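Local coordinates for protein carboxylic ester hydrolase (Aspergillus niger, PDB 7K4O) that hydrolyses ester bonds of tannins as a serine esterase of the tannase family, probably releasing gallic acid, at residues A330-E335 with A418-P423; Y224-E229 with L347-L352; L232-Y235 with C239-D242; Q183-G188 with G464-N469. All coordinates share one frame; numbering follows the deposited sequence. Where two conformers were deposited one is given.

Contact 1. Residues A330-E335 with A418-P423; sequences AFDDAE and ADFSIP. With GDE (3,4,5-trihydroxybenzoic acid), chain J.
In the loop after strand 410-416, which brings Asp-419 to the probable Ser-His-Asp triad, Phe-420 packs against Ala-330 and Asp-332 of a second loop. Its CB lies 3.4 Å from Ala-330 O and also touches the methyl of Ala-330. The carboxylate of Asp-332 meets the ring obliquely near CD1 and CE1, with its CG 3.4 Å from Phe-420 CD1; the two planes are 18° apart. With chi1 at 54°, CG of Phe-420 sits between its backbone N and carbonyl carbon, which points the ring at this carboxylate.

No direct hydrogen bond joins the loops; three waters bridge them. One donates to Phe-420 O (2.7 Å) and accepts from Asp-333 N, while another donates to both Phe-420 O and Asp-333 OD1. A third links Ala-330 N to Ala-418 O. Behind Phe-420 the chain is folded by Asp-419 OD1, which accepts from Ser-421 N at 2.8 Å, nearly along its C-O axis, in an Asx turn. Ile-422 N reaches the same oxygen at 3.0 Å from above the carboxylate plane. Asp-419 OD2 remains for His-465 ND1. Ser-421 OG is hydrogen-bonded to the OAD hydroxyl of the bound gallic acid at 2.6 Å, either being a possible donor. One carboxylate thus shapes the turn through one oxygen and holds the histidine through the other, linking turn geometry to the ligand site.

Contact 2. Residues Y224-E229 with L347-L352; sequences YSNVVE and LDIDQL. With GDE (3,4,5-trihydroxybenzoic acid), chain J.
The side-chain amide of Asn-226 grips the backbone on both sides of Ile-349. Asp-350 N donates to Asn-226 OD1 at 2.8 Å, almost straight at 170°, in the carbonyl plane and on a lone pair. The return bond, from Asn-226 ND2 to Asp-348 O at 3.0 Å, is more bent (142°), and its donor stands above the plane of the accepting carbonyl. Two bonds to residues two apart fix the rotation of the amide and leave little doubt about which end is oxygen. With chi1 at -73°, the amide carbon lies anti to the carbonyl carbon of Asn-226, and the group is carried off the helix toward the loop.

A water extends the polar link: it accepts from Asp-348 N and lies 2.7 Å from Glu-229 OE1, one helical turn beyond Asn-226. Packing is slight: Leu-347 CD1 lies 3.8 Å from Asn-226 ND2 and 3.9 Å from Asn-226 CB, the two side chains crossing at about a right angle, while Asp-350 CB rests 3.7 Å from Asn-226 OD1. The carboxylate of Asp-350 turns elsewhere, its OD2 accepting from Gly-353 N.

Asp-350 is therefore the N-cap of helix 351-361, its backbone held by Asn-226 and its side chain closing the first turn. Leu-352, in that turn, brings CD1 to 3.5 Å from the gallic acid ring atom CAJ. The helix lies in the long insertion between strands 205-209 and 410-416, consistent with the lid region of tannase-type alpha/beta-hydrolases.

Contact 3. Residues L232-Y235 with C239-D242; sequences LDYY and CELD. With NAG (2-acetamido-2-deoxy-beta-D-glucopyranose), chain G.
The ring of Tyr-234 meets Glu-240 at its edge: Glu-240 OE1 lies in the ring plane, 2.7 Å from Tyr-234 OH and 3.5 Å from CE2. The carboxylate is turned steeply against the ring, with 73° between the planes. The two side chains approach from opposite directions, and the hydroxyl donates to the syn lone pair of OE1, on the side of the other carboxylate oxygen. Both chains are stretched to meet: Tyr-234 has CG anti to its N (chi1 -179°), and Glu-240 is extended through CG to the carboxylate. Lys-301, from helix 300-310, touches the tyrosine side chain.

Tyr-234 belongs to the Schellman motif that ends helix 224-232, its N bonded to Glu-229 O, with Asp-233 taking the positive phi; Glu-240 belongs to the first turn of helix 238-252. The bond therefore spans the short connection between two consecutive helices. Two residues on, Asp-242 OD2 accepts from N2 of a glycan sugar at 2.7 Å, and Cys-239, disulfide-bonded to Cys-285, brings SG to 3.5 Å from C8 of the same sugar's acetyl group.

Glu-240 is buried, yet both of its oxygens have partners, OE1 the tyrosine hydroxyl and OE2 the hydroxyl of Ser-299. Hydrogen bonds at both oxygens would be compatible with a charged carboxylate despite burial, and the bond to OE1 should help hold the phenol against the helix.

Contact 4. Residues Q183-G188 with G464-N469; sequences QGCSEG and GHCATN. With GDE (3,4,5-trihydroxybenzoic acid), chain J.
Cys-185 and Cys-466 are joined covalently, SG to SG at 2.1 Å, with a chi3 of -89° close to the relaxed right angle of a disulfide. Cys-185 sends its sulfur anti to the backbone N, toward the opposing loop; the sulfur of Cys-466 also lies over one face of the neighbouring His-465 ring, offset toward the rim.

The hydrogen bond is made by the residue after Cys-185 and the one before Cys-466. Ser-186 OG lies at the edge of the His-465 ring, near its plane, 2.8 Å from NE2, and either atom could be the donor; Ser-186 was modelled in two conformers, so the bond is tentative. An extended chi1 of -180° reaches the imidazole toward the serine. With Asp-419 as third member, this is the geometry expected of a Ser-His-Asp triad.

The carboxylate of the bound gallic acid lies against this pair. Glu-187 N donates to OAA at 2.9 Å, consistent with an oxyanion hole, which Gly-97 N, also bonded to the ligand, may share. His-465 NE2 donates to OAB at 3.2 Å, again at the ring edge, but its single N-H cannot fully serve both OAB and Ser-186 OG. The approach of Ser-186 OG to the carboxylate carbon is too short for an ordinary contact, and its meaning is doubtful.

Gly-184, Ser-186 and Gly-188 form the GxSxG pattern of a nucleophile elbow: strand 179-185, inside the mixed sheet between strands 89-93 and 205-209, turns sharply at Ser-186 into helix 187-196, and the disulfide ties this turn to the loop following edge strand 455-460.

From the N terminus, the chain passes through the probable nucleophile elbow at 183-188, which opens contact 4, and enters helix 224-232, which opens contact 2. Contact 3 closes at once, joining the end of that helix to helix 238-252, and is nested inside the loop of contact 2. Segment 330-335 opens contact 1 before 347-352 closes contact 2, so these two cross; they touch where Asp-333 and Asp-350 bring like charges close. Contact 1 closes at 418-423, after strand 410-416, tying the insertion back to the sheet. Contact 4 closes last, at 464-469, enclosing the others. Contacts 1, 2 and 4 all reach the gallic acid.

Contact 1. Residues A330-E335 with A418-P423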
loop_
_atom_site.group_PDB
_atom_site.type_symbol
_atom_site.label_atom_id
_atom_site.label_comp_id
_atom_site.label_asym_id
_atom_site.label_seq_id
_atom_site.Cartn_x
_atom_site.Cartn_y
_atom_site.Cartn_z
ATOM N N ALA A 330 0.742 -1.508 16.176
ATOM C CA ALA A 330 0.866 -0.335 17.055
ATOM C C ALA A 330 -0.440 0.468 17.053
ATOM O O ALA A 330 -1.155 0.516 16.039
ATOM C CB ALA A 330 2.017 0.508 16.658
ATOM N N PHE A 331 -0.749 1.111 18.180
ATOM C CA PHE A 331 -1.949 1.969 18.308
ATOM C C PHE A 331 -1.632 3.387 17.843
ATOM O O PHE A 331 -1.777 4.368 18.627
ATOM C CB PHE A 331 -2.445 1.925 19.764
ATOM C CG PHE A 331 -3.162 0.669 20.137
ATOM C CD1 PHE A 331 -2.471 -0.438 20.609
ATOM C CD2 PHE A 331 -4.533 0.588 20.051
ATOM C CE1 PHE A 331 -3.134 -1.603 20.933
ATOM C CE2 PHE A 331 -5.194 -0.582 20.380
ATOM C CZ PHE A 331 -4.500 -1.673 20.822
ATOM N N ASP A 332 -1.282 3.569 16.560
ATOM C CA ASP A 332 -0.900 4.897 16.032
ATOM C C ASP A 332 -2.117 5.818 15.955
ATOM O O ASP A 332 -1.978 6.973 16.327
ATOM C CB ASP A 332 -0.233 4.808 14.651
ATOM C CG ASP A 332 1.236 4.417 14.700
ATOM O OD1 ASP A 332 1.549 3.419 15.365
ATOM O OD2 ASP A 332 2.060 5.106 14.048
ATOM N N ASP A 333 -3.245 5.316 15.450
ATOM C CA ASP A 333 -4.473 6.124 15.303
ATOM C C ASP A 333 -4.860 6.645 16.699
ATOM O O ASP A 333 -5.377 7.784 16.787
ATOM C CB ASP A 333 -5.625 5.325 14.723
ATOM C CG ASP A 333 -5.559 5.203 13.182
ATOM O OD1 ASP A 333 -4.632 5.808 12.557
ATOM O OD2 ASP A 333 -6.467 4.538 12.672
ATOM N N ALA A 334 -4.613 5.829 17.717
ATOM C CA ALA A 334 -5.055 6.150 19.106
ATOM C C ALA A 334 -4.143 7.174 19.775
ATOM O O ALA A 334 -4.481 7.603 20.933
ATOM C CB ALA A 334 -5.136 4.889 19.944
ATOM N N GLU A 335 -3.024 7.539 19.168
ATOM C CA GLU A 335 -2.012 8.428 19.788
ATOM C C GLU A 335 -2.709 9.641 20.417
ATOM O O GLU A 335 -3.554 10.293 19.776
ATOM C CB GLU A 335 -0.969 8.923 18.789
ATOM C CG GLU A 335 0.223 9.596 19.472
ATOM C CD GLU A 335 1.274 8.632 20.035
ATOM O OE1 GLU A 335 1.104 7.374 19.922
ATOM O OE2 GLU A 335 2.272 9.129 20.574
ATOM N N ALA A 418 1.294 -6.688 11.117
ATOM C CA ALA A 418 1.250 -5.697 12.222
ATOM C C ALA A 418 1.124 -4.279 11.642
ATOM O O ALA A 418 1.648 -3.282 12.209
ATOM C CB ALA A 418 2.443 -5.866 13.145
ATOM N N ASP A 419 0.440 -4.162 10.480
ATOM C CA ASP A 419 0.270 -2.850 9.827
ATOM C C ASP A 419 -0.673 -2.014 10.712
ATOM O O ASP A 419 -1.792 -2.458 10.964
ATOM C CB ASP A 419 -0.295 -3.046 8.408
ATOM C CG ASP A 419 -0.204 -1.813 7.561
ATOM O OD1 ASP A 419 -0.299 -0.674 8.116
ATOM O OD2 ASP A 419 0.056 -1.984 6.346
ATOM N N PHE A 420 -0.221 -0.853 11.077
ATOM C CA PHE A 420 -0.910 0.093 11.970
ATOM C C PHE A 420 -1.577 1.208 11.176
ATOM O O PHE A 420 -2.165 2.110 11.797
ATOM C CB PHE A 420 0.090 0.738 12.934
ATOM C CG PHE A 420 1.269 1.389 12.282
ATOM C CD1 PHE A 420 1.193 2.657 11.758
ATOM C CD2 PHE A 420 2.453 0.669 12.102
ATOM C CE1 PHE A 420 2.292 3.255 11.158
ATOM C CE2 PHE A 420 3.541 1.257 11.475
ATOM C CZ PHE A 420 3.462 2.544 10.992
ATOM N N SER A 421 -1.436 1.174 9.844
ATOM C CA SER A 421 -1.876 2.302 8.985
ATOM C C SER A 421 -3.035 1.820 8.111
ATOM O O SER A 421 -3.926 2.619 7.862
ATOM C CB SER A 421 -0.734 2.882 8.214
ATOM O OG SER A 421 -1.104 4.040 7.477
ATOM N N ILE A 422 -2.943 0.597 7.589
ATOM C CA ILE A 422 -4.002 -0.053 6.783
ATOM C C ILE A 422 -4.246 -1.404 7.369
ATOM O O ILE A 422 -3.324 -2.227 7.417
ATOM C CB ILE A 422 -3.598 -0.127 5.301
ATOM C CG1 ILE A 422 -3.141 1.253 4.810
ATOM C CG2 ILE A 422 -4.746 -0.741 4.516
ATOM C CD1 ILE A 422 -2.801 1.343 3.348
ATOM N N PRO A 423 -5.486 -1.719 7.802
ATOM C CA PRO A 423 -5.752 -3.020 8.380
ATOM C C PRO A 423 -5.369 -4.166 7.435
ATOM O O PRO A 423 -5.787 -4.193 6.310
ATOM C CB PRO A 423 -7.245 -3.012 8.641
ATOM C CG PRO A 423 -7.555 -1.571 8.808
ATOM C CD PRO A 423 -6.693 -0.858 7.775
HETATM O OAA GDE J . 0.619 5.825 1.373
HETATM O OAB GDE J . 1.276 5.521 3.464
HETATM O OAC GDE J . -4.345 7.048 1.936
HETATM O OAD GDE J . -3.130 4.750 5.944
HETATM O OAE GDE J . -4.990 5.948 4.443
HETATM C CAF GDE J . -1.999 6.376 2.262
HETATM C CAG GDE J . -1.374 5.201 4.309
HETATM C CAH GDE J . 0.370 5.711 2.612
HETATM C CAI GDE J . -3.327 6.444 2.709
HETATM C CAJ GDE J . -2.709 5.303 4.778
HETATM C CAK GDE J . -1.057 5.805 3.102
HETATM C CAL GDE J . -3.652 5.887 3.975
HETATM O O HOH W 1 -3.195 2.640 14.252
HETATM O O HOH W 2 2.987 -2.079 14.334
HETATM O O HOH W 3 -2.316 4.897 11.570
#

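Contact 2. Residues Y224-E229 with L347-L352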
loop_
_atom_site.group_PDB
_atom_site.type_symbol
_atom_site.label_atom_id
_atom_site.label_comp_id
_atom_site.label_asym_id
_atom_site.label_seq_id
_atom_site.Cartn_x
_atom_site.Cartn_y
_atom_site.Cartn_z
ATOM N N TYR A 224 -11.382 6.372 13.812
ATOM C CA TYR A 224 -12.124 5.462 14.718
ATOM C C TYR A 224 -11.516 5.480 16.145
ATOM O O TYR A 224 -12.251 5.702 17.144
ATOM C CB TYR A 224 -12.177 4.046 14.187
ATOM C CG TYR A 224 -12.896 3.087 15.080
ATOM C CD1 TYR A 224 -14.138 3.395 15.618
ATOM C CD2 TYR A 224 -12.305 1.897 15.455
ATOM C CE1 TYR A 224 -14.766 2.522 16.490
ATOM C CE2 TYR A 224 -12.936 1.014 16.305
ATOM C CZ TYR A 224 -14.151 1.347 16.874
ATOM O OH TYR A 224 -14.785 0.440 17.712
ATOM N N SER A 225 -10.222 5.250 16.291
ATOM C CA SER A 225 -9.549 5.279 17.617
ATOM C C SER A 225 -9.850 6.604 18.355
ATOM O O SER A 225 -10.163 6.558 19.558
ATOM C CB SER A 225 -8.087 5.083 17.474
ATOM O OG SER A 225 -7.813 3.757 17.062
ATOM N N ASN A 226 -9.727 7.733 17.687
ATOM C CA ASN A 226 -10.062 9.064 18.251
ATOM C C ASN A 226 -11.498 9.040 18.795
ATOM O O ASN A 226 -11.736 9.543 19.943
ATOM C CB ASN A 226 -9.975 10.175 17.219
ATOM C CG ASN A 226 -8.601 10.606 16.775
ATOM O OD1 ASN A 226 -8.464 11.113 15.657
ATOM N ND2 ASN A 226 -7.592 10.452 17.616
ATOM N N VAL A 227 -12.449 8.502 18.040
ATOM C CA VAL A 227 -13.874 8.564 18.432
ATOM C C VAL A 227 -14.134 7.566 19.568
ATOM O O VAL A 227 -14.971 7.855 20.452
ATOM C CB VAL A 227 -14.781 8.396 17.212
ATOM C CG1 VAL A 227 -16.224 8.253 17.623
ATOM C CG2 VAL A 227 -14.583 9.579 16.256
ATOM N N VAL A 228 -13.414 6.454 19.603
ATOM C CA VAL A 228 -13.512 5.502 20.747
ATOM C C VAL A 228 -13.072 6.239 22.019
ATOM O O VAL A 228 -13.753 6.106 23.058
ATOM C CB VAL A 228 -12.654 4.236 20.553
ATOM C CG1 VAL A 228 -12.558 3.440 21.852
ATOM C CG2 VAL A 228 -13.213 3.355 19.438
ATOM N N GLU A 229 -11.952 6.925 21.962
ATOM C CA GLU A 229 -11.400 7.644 23.136
ATOM C C GLU A 229 -12.436 8.690 23.586
ATOM O O GLU A 229 -12.675 8.822 24.810
ATOM C CB GLU A 229 -10.076 8.299 22.804
ATOM C CG GLU A 229 -8.971 7.292 22.575
ATOM C CD GLU A 229 -7.686 7.841 21.996
ATOM O OE1 GLU A 229 -7.625 9.025 21.602
ATOM O OE2 GLU A 229 -6.716 7.073 21.992
ATOM N N LEU A 347 -7.127 14.367 23.368
ATOM C CA LEU A 347 -7.393 14.020 21.951
ATOM C C LEU A 347 -6.285 14.583 21.058
ATOM O O LEU A 347 -5.907 15.757 21.173
ATOM C CB LEU A 347 -8.774 14.577 21.606
ATOM C CG LEU A 347 -9.216 14.443 20.154
ATOM C CD1 LEU A 347 -9.351 12.971 19.803
ATOM C CD2 LEU A 347 -10.546 15.145 19.950
ATOM N N ASP A 348 -5.812 13.759 20.124
ATOM C CA ASP A 348 -4.877 14.177 19.058
ATOM C C ASP A 348 -5.444 13.672 17.722
ATOM O O ASP A 348 -5.314 12.458 17.467
ATOM C CB ASP A 348 -3.485 13.617 19.335
ATOM C CG ASP A 348 -2.423 14.171 18.401
ATOM O OD1 ASP A 348 -2.767 14.976 17.504
ATOM O OD2 ASP A 348 -1.248 13.790 18.587
ATOM N N ILE A 349 -6.117 14.545 16.975
ATOM C CA ILE A 349 -6.917 14.123 15.784
ATOM C C ILE A 349 -5.970 13.520 14.749
ATOM O O ILE A 349 -5.001 14.195 14.365
ATOM C CB ILE A 349 -7.734 15.292 15.210
ATOM C CG1 ILE A 349 -8.764 15.753 16.239
ATOM C CG2 ILE A 349 -8.418 14.847 13.920
ATOM C CD1 ILE A 349 -9.426 17.055 15.913
ATOM N N ASP A 350 -6.259 12.298 14.325
ATOM C CA ASP A 350 -5.424 11.616 13.317
ATOM C C ASP A 350 -5.358 12.433 12.020
ATOM O O ASP A 350 -6.403 12.766 11.457
ATOM C CB ASP A 350 -5.970 10.233 13.060
ATOM C CG ASP A 350 -5.040 9.477 12.144
ATOM O OD1 ASP A 350 -4.106 8.876 12.655
ATOM O OD2 ASP A 350 -5.219 9.597 10.923
ATOM N N GLN A 351 -4.145 12.671 11.538
ATOM C CA GLN A 351 -3.864 13.548 10.382
ATOM C C GLN A 351 -4.507 12.941 9.108
ATOM O O GLN A 351 -5.084 13.714 8.349
ATOM C CB GLN A 351 -2.357 13.745 10.227
ATOM C CG GLN A 351 -1.981 14.902 9.293
ATOM C CD GLN A 351 -2.092 14.622 7.801
ATOM O OE1 GLN A 351 -1.906 13.501 7.339
ATOM N NE2 GLN A 351 -2.422 15.644 7.019
ATOM N N LEU A 352 -4.325 11.658 8.835
ATOM C CA LEU A 352 -4.821 11.093 7.554
ATOM C C LEU A 352 -6.345 11.083 7.567
ATOM O O LEU A 352 -6.969 11.402 6.553
ATOM C CB LEU A 352 -4.271 9.682 7.341
ATOM C CG LEU A 352 -2.878 9.632 6.709
ATOM C CD1 LEU A 352 -2.355 8.221 6.761
ATOM C CD2 LEU A 352 -2.884 10.117 5.259
HETATM O OAA GDE J . 0.619 5.825 1.373
HETATM O OAB GDE J . 1.276 5.521 3.464
HETATM O OAC GDE J . -4.345 7.048 1.936
HETATM O OAD GDE J . -3.130 4.750 5.944
HETATM O OAE GDE J . -4.990 5.948 4.443
HETATM C CAF GDE J . -1.999 6.376 2.262
HETATM C CAG GDE J . -1.374 5.201 4.309
HETATM C CAH GDE J . 0.370 5.711 2.612
HETATM C CAI GDE J . -3.327 6.444 2.709
HETATM C CAJ GDE J . -2.709 5.303 4.778
HETATM C CAK GDE J . -1.057 5.805 3.102
HETATM C CAL GDE J . -3.652 5.887 3.975
HETATM O O HOH W 4 -6.044 10.871 20.339
#

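Contact 3. Residues L232-Y235 with C239-D242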
loop_
_atom_site.group_PDB
_atom_site.type_symbol
_atom_site.label_atom_id
_atom_site.label_comp_id
_atom_site.label_asym_id
_atom_site.label_seq_id
_atom_site.Cartn_x
_atom_site.Cartn_y
_atom_site.Cartn_z
ATOM N N LEU A 232 -15.726 6.816 25.099
ATOM C CA LEU A 232 -15.483 6.196 26.423
ATOM C C LEU A 232 -14.852 7.212 27.384
ATOM O O LEU A 232 -14.644 6.860 28.541
ATOM C CB LEU A 232 -14.593 4.968 26.241
ATOM C CG LEU A 232 -15.231 3.825 25.460
ATOM C CD1 LEU A 232 -14.209 2.721 25.184
ATOM C CD2 LEU A 232 -16.479 3.278 26.162
ATOM N N ASP A 233 -14.573 8.422 26.917
ATOM C CA ASP A 233 -13.934 9.526 27.670
ATOM C C ASP A 233 -12.694 9.002 28.388
ATOM O O ASP A 233 -12.605 9.121 29.613
ATOM C CB ASP A 233 -14.911 10.153 28.677
ATOM C CG ASP A 233 -14.375 11.439 29.302
ATOM O OD1 ASP A 233 -13.598 12.156 28.635
ATOM O OD2 ASP A 233 -14.710 11.708 30.465
ATOM N N TYR A 234 -11.751 8.409 27.663
ATOM C CA TYR A 234 -10.438 8.029 28.225
ATOM C C TYR A 234 -9.371 8.136 27.135
ATOM O O TYR A 234 -9.549 7.557 26.069
ATOM C CB TYR A 234 -10.488 6.616 28.789
ATOM C CG TYR A 234 -9.162 6.222 29.385
ATOM C CD1 TYR A 234 -8.712 6.796 30.567
ATOM C CD2 TYR A 234 -8.342 5.301 28.765
ATOM C CE1 TYR A 234 -7.489 6.453 31.118
ATOM C CE2 TYR A 234 -7.127 4.923 29.311
ATOM C CZ TYR A 234 -6.694 5.512 30.482
ATOM O OH TYR A 234 -5.501 5.115 30.991
ATOM N N TYR A 235 -8.300 8.841 27.431
ATOM C CA TYR A 235 -7.180 9.114 26.517
ATOM C C TYR A 235 -5.960 8.366 27.026
ATOM O O TYR A 235 -5.201 8.890 27.825
ATOM C CB TYR A 235 -7.031 10.621 26.391
ATOM C CG TYR A 235 -8.292 11.249 25.857
ATOM C CD1 TYR A 235 -8.576 11.262 24.487
ATOM C CD2 TYR A 235 -9.265 11.723 26.719
ATOM C CE1 TYR A 235 -9.749 11.820 23.997
ATOM C CE2 TYR A 235 -10.456 12.253 26.250
ATOM C CZ TYR A 235 -10.707 12.288 24.885
ATOM O OH TYR A 235 -11.889 12.780 24.432
ATOM N N CYS A 239 2.267 5.010 26.146
ATOM C CA CYS A 239 3.028 3.921 26.799
ATOM C C CYS A 239 2.085 2.811 27.246
ATOM O O CYS A 239 2.468 1.634 27.197
ATOM C CB CYS A 239 3.777 4.494 27.999
ATOM S SG CYS A 239 5.053 3.374 28.597
ATOM N N GLU A 240 0.881 3.151 27.696
ATOM C CA GLU A 240 -0.060 2.125 28.177
ATOM C C GLU A 240 -0.433 1.203 27.009
ATOM O O GLU A 240 -0.512 -0.025 27.209
ATOM C CB GLU A 240 -1.275 2.803 28.797
ATOM C CG GLU A 240 -2.326 1.840 29.282
ATOM C CD GLU A 240 -3.485 2.546 29.972
ATOM O OE1 GLU A 240 -3.826 3.658 29.538
ATOM O OE2 GLU A 240 -4.028 1.985 30.958
ATOM N N LEU A 241 -0.740 1.776 25.843
ATOM C CA LEU A 241 -1.125 0.967 24.649
ATOM C C LEU A 241 0.093 0.197 24.147
ATOM O O LEU A 241 -0.096 -0.964 23.736
ATOM C CB LEU A 241 -1.709 1.904 23.588
ATOM C CG LEU A 241 -3.043 2.521 24.014
ATOM C CD1 LEU A 241 -3.644 3.447 22.981
ATOM C CD2 LEU A 241 -4.037 1.443 24.383
ATOM N N ASP A 242 1.274 0.795 24.207
ATOM C CA ASP A 242 2.521 0.110 23.769
ATOM C C ASP A 242 2.769 -1.118 24.655
ATOM O O ASP A 242 3.194 -2.164 24.140
ATOM C CB ASP A 242 3.719 1.040 23.744
ATOM C CG ASP A 242 4.932 0.366 23.127
ATOM O OD1 ASP A 242 4.788 -0.242 22.024
ATOM O OD2 ASP A 242 5.999 0.415 23.754
HETATM C C1 NAG G . 7.927 -2.354 24.120
HETATM C C2 NAG G . 8.622 -1.436 25.142
HETATM C C3 NAG G . 9.682 -0.528 24.542
HETATM C C4 NAG G . 10.665 -1.456 23.889
HETATM C C5 NAG G . 9.943 -2.337 22.873
HETATM C C6 NAG G . 10.913 -3.310 22.228
HETATM C C7 NAG G . 7.102 -0.725 26.920
HETATM C C8 NAG G . 6.019 0.253 27.276
HETATM N N2 NAG G . 7.630 -0.554 25.712
HETATM O O3 NAG G . 10.178 0.322 25.582
HETATM O O4 NAG G . 11.536 -0.593 23.211
HETATM O O5 NAG G . 8.913 -3.120 23.444
HETATM O O6 NAG G . 10.210 -4.085 21.280
HETATM O O7 NAG G . 7.487 -1.598 27.666
#

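Contact 4. Residues Q183-G188 with G464-N469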
loop_
_atom_site.group_PDB
_atom_site.type_symbol
_atom_site.label_atom_id
_atom_site.label_comp_id
_atom_site.label_asym_id
_atom_site.label_seq_id
_atom_site.Cartn_x
_atom_site.Cartn_y
_atom_site.Cartn_z
ATOM N N GLN A 183 5.241 -1.702 -9.536
ATOM C CA GLN A 183 5.680 -1.994 -8.137
ATOM C C GLN A 183 5.377 -0.789 -7.242
ATOM O O GLN A 183 5.899 0.304 -7.494
ATOM C CB GLN A 183 7.150 -2.421 -8.066
ATOM C CG GLN A 183 7.599 -2.814 -6.660
ATOM C CD GLN A 183 9.037 -3.311 -6.637
ATOM O OE1 GLN A 183 9.854 -2.857 -7.432
ATOM N NE2 GLN A 183 9.303 -4.285 -5.748
ATOM N N GLY A 184 4.562 -1.003 -6.220
ATOM C CA GLY A 184 4.269 0.087 -5.290
ATOM C C GLY A 184 3.612 -0.404 -4.022
ATOM O O GLY A 184 3.173 -1.570 -3.959
ATOM N N CYS A 185 3.526 0.468 -3.006
ATOM C CA CYS A 185 2.991 0.077 -1.676
ATOM C C CYS A 185 2.156 1.268 -1.142
ATOM O O CYS A 185 2.478 2.422 -1.397
ATOM C CB CYS A 185 4.143 -0.287 -0.715
ATOM S SG CYS A 185 3.692 -1.388 0.673
ATOM N N SER A 186 1.118 0.936 -0.405
ATOM C CA SER A 186 0.253 1.892 0.333
ATOM C C SER A 186 -0.571 2.720 -0.668
ATOM O O SER A 186 -1.336 2.095 -1.404
ATOM C CB SER A 186 1.058 2.714 1.288
ATOM O OG SER A 186 0.203 3.260 2.274
ATOM N N GLU A 187 -0.461 4.040 -0.686
ATOM C CA GLU A 187 -1.097 4.804 -1.779
ATOM C C GLU A 187 -0.576 4.210 -3.106
ATOM O O GLU A 187 -1.335 4.111 -4.115
ATOM C CB GLU A 187 -0.797 6.292 -1.654
ATOM C CG GLU A 187 -1.071 7.132 -2.908
ATOM C CD GLU A 187 -2.442 6.971 -3.554
ATOM O OE1 GLU A 187 -2.516 7.134 -4.812
ATOM O OE2 GLU A 187 -3.461 6.635 -2.837
ATOM N N GLY A 188 0.713 3.886 -3.161
ATOM C CA GLY A 188 1.255 3.210 -4.359
ATOM C C GLY A 188 0.577 1.897 -4.655
ATOM O O GLY A 188 0.447 1.505 -5.865
ATOM N N GLY A 464 5.317 -4.033 9.712
ATOM C CA GLY A 464 4.564 -2.796 9.951
ATOM C C GLY A 464 3.903 -2.369 8.652
ATOM O O GLY A 464 3.412 -3.251 7.924
ATOM N N HIS A 465 3.934 -1.073 8.396
ATOM C CA HIS A 465 3.259 -0.477 7.229
ATOM C C HIS A 465 4.271 -0.364 6.089
ATOM O O HIS A 465 5.074 0.539 6.126
ATOM C CB HIS A 465 2.635 0.861 7.592
ATOM C CG HIS A 465 1.952 1.440 6.412
ATOM N ND1 HIS A 465 1.022 0.705 5.669
ATOM C CD2 HIS A 465 2.080 2.637 5.824
ATOM C CE1 HIS A 465 0.618 1.466 4.662
ATOM N NE2 HIS A 465 1.250 2.629 4.758
ATOM N N CYS A 466 4.231 -1.311 5.162
ATOM C CA CYS A 466 5.130 -1.347 3.993
ATOM C C CYS A 466 6.589 -1.298 4.442
ATOM O O CYS A 466 7.386 -0.634 3.777
ATOM C CB CYS A 466 4.852 -0.152 3.099
ATOM S SG CYS A 466 3.206 -0.281 2.357
ATOM N N ALA A 467 6.900 -1.908 5.574
ATOM C CA ALA A 467 8.271 -1.829 6.140
ATOM C C ALA A 467 8.380 -2.853 7.236
ATOM O O ALA A 467 7.347 -3.323 7.768
ATOM C CB ALA A 467 8.614 -0.467 6.671
ATOM N N THR A 468 9.621 -3.124 7.602
ATOM C CA THR A 468 9.920 -3.958 8.794
ATOM C C THR A 468 9.467 -3.196 10.042
ATOM O O THR A 468 9.269 -1.945 10.007
ATOM C CB THR A 468 11.405 -4.332 8.840
ATOM O OG1 THR A 468 12.156 -3.128 8.746
ATOM C CG2 THR A 468 11.774 -5.244 7.698
ATOM N N ASN A 469 9.404 -3.955 11.122
ATOM C CA ASN A 469 8.883 -3.486 12.426
ATOM C C ASN A 469 10.022 -3.625 13.460
ATOM O O ASN A 469 10.398 -4.753 13.719
ATOM C CB ASN A 469 7.673 -4.324 12.776
ATOM C CG ASN A 469 6.972 -3.866 14.043
ATOM O OD1 ASN A 469 7.504 -3.012 14.786
ATOM N ND2 ASN A 469 5.848 -4.513 14.293
HETATM O OAA GDE J . 0.619 5.825 1.373
HETATM O OAB GDE J . 1.276 5.521 3.464
HETATM O OAC GDE J . -4.345 7.048 1.936
HETATM O OAD GDE J . -3.130 4.750 5.944
HETATM O OAE GDE J . -4.990 5.948 4.443
HETATM C CAF GDE J . -1.999 6.376 2.262
HETATM C CAG GDE J . -1.374 5.201 4.309
HETATM C CAH GDE J . 0.370 5.711 2.612
HETATM C CAI GDE J . -3.327 6.444 2.709
HETATM C CAJ GDE J . -2.709 5.303 4.778
HETATM C CAK GDE J . -1.057 5.805 3.102
HETATM C CAL GDE J . -3.652 5.887 3.975
#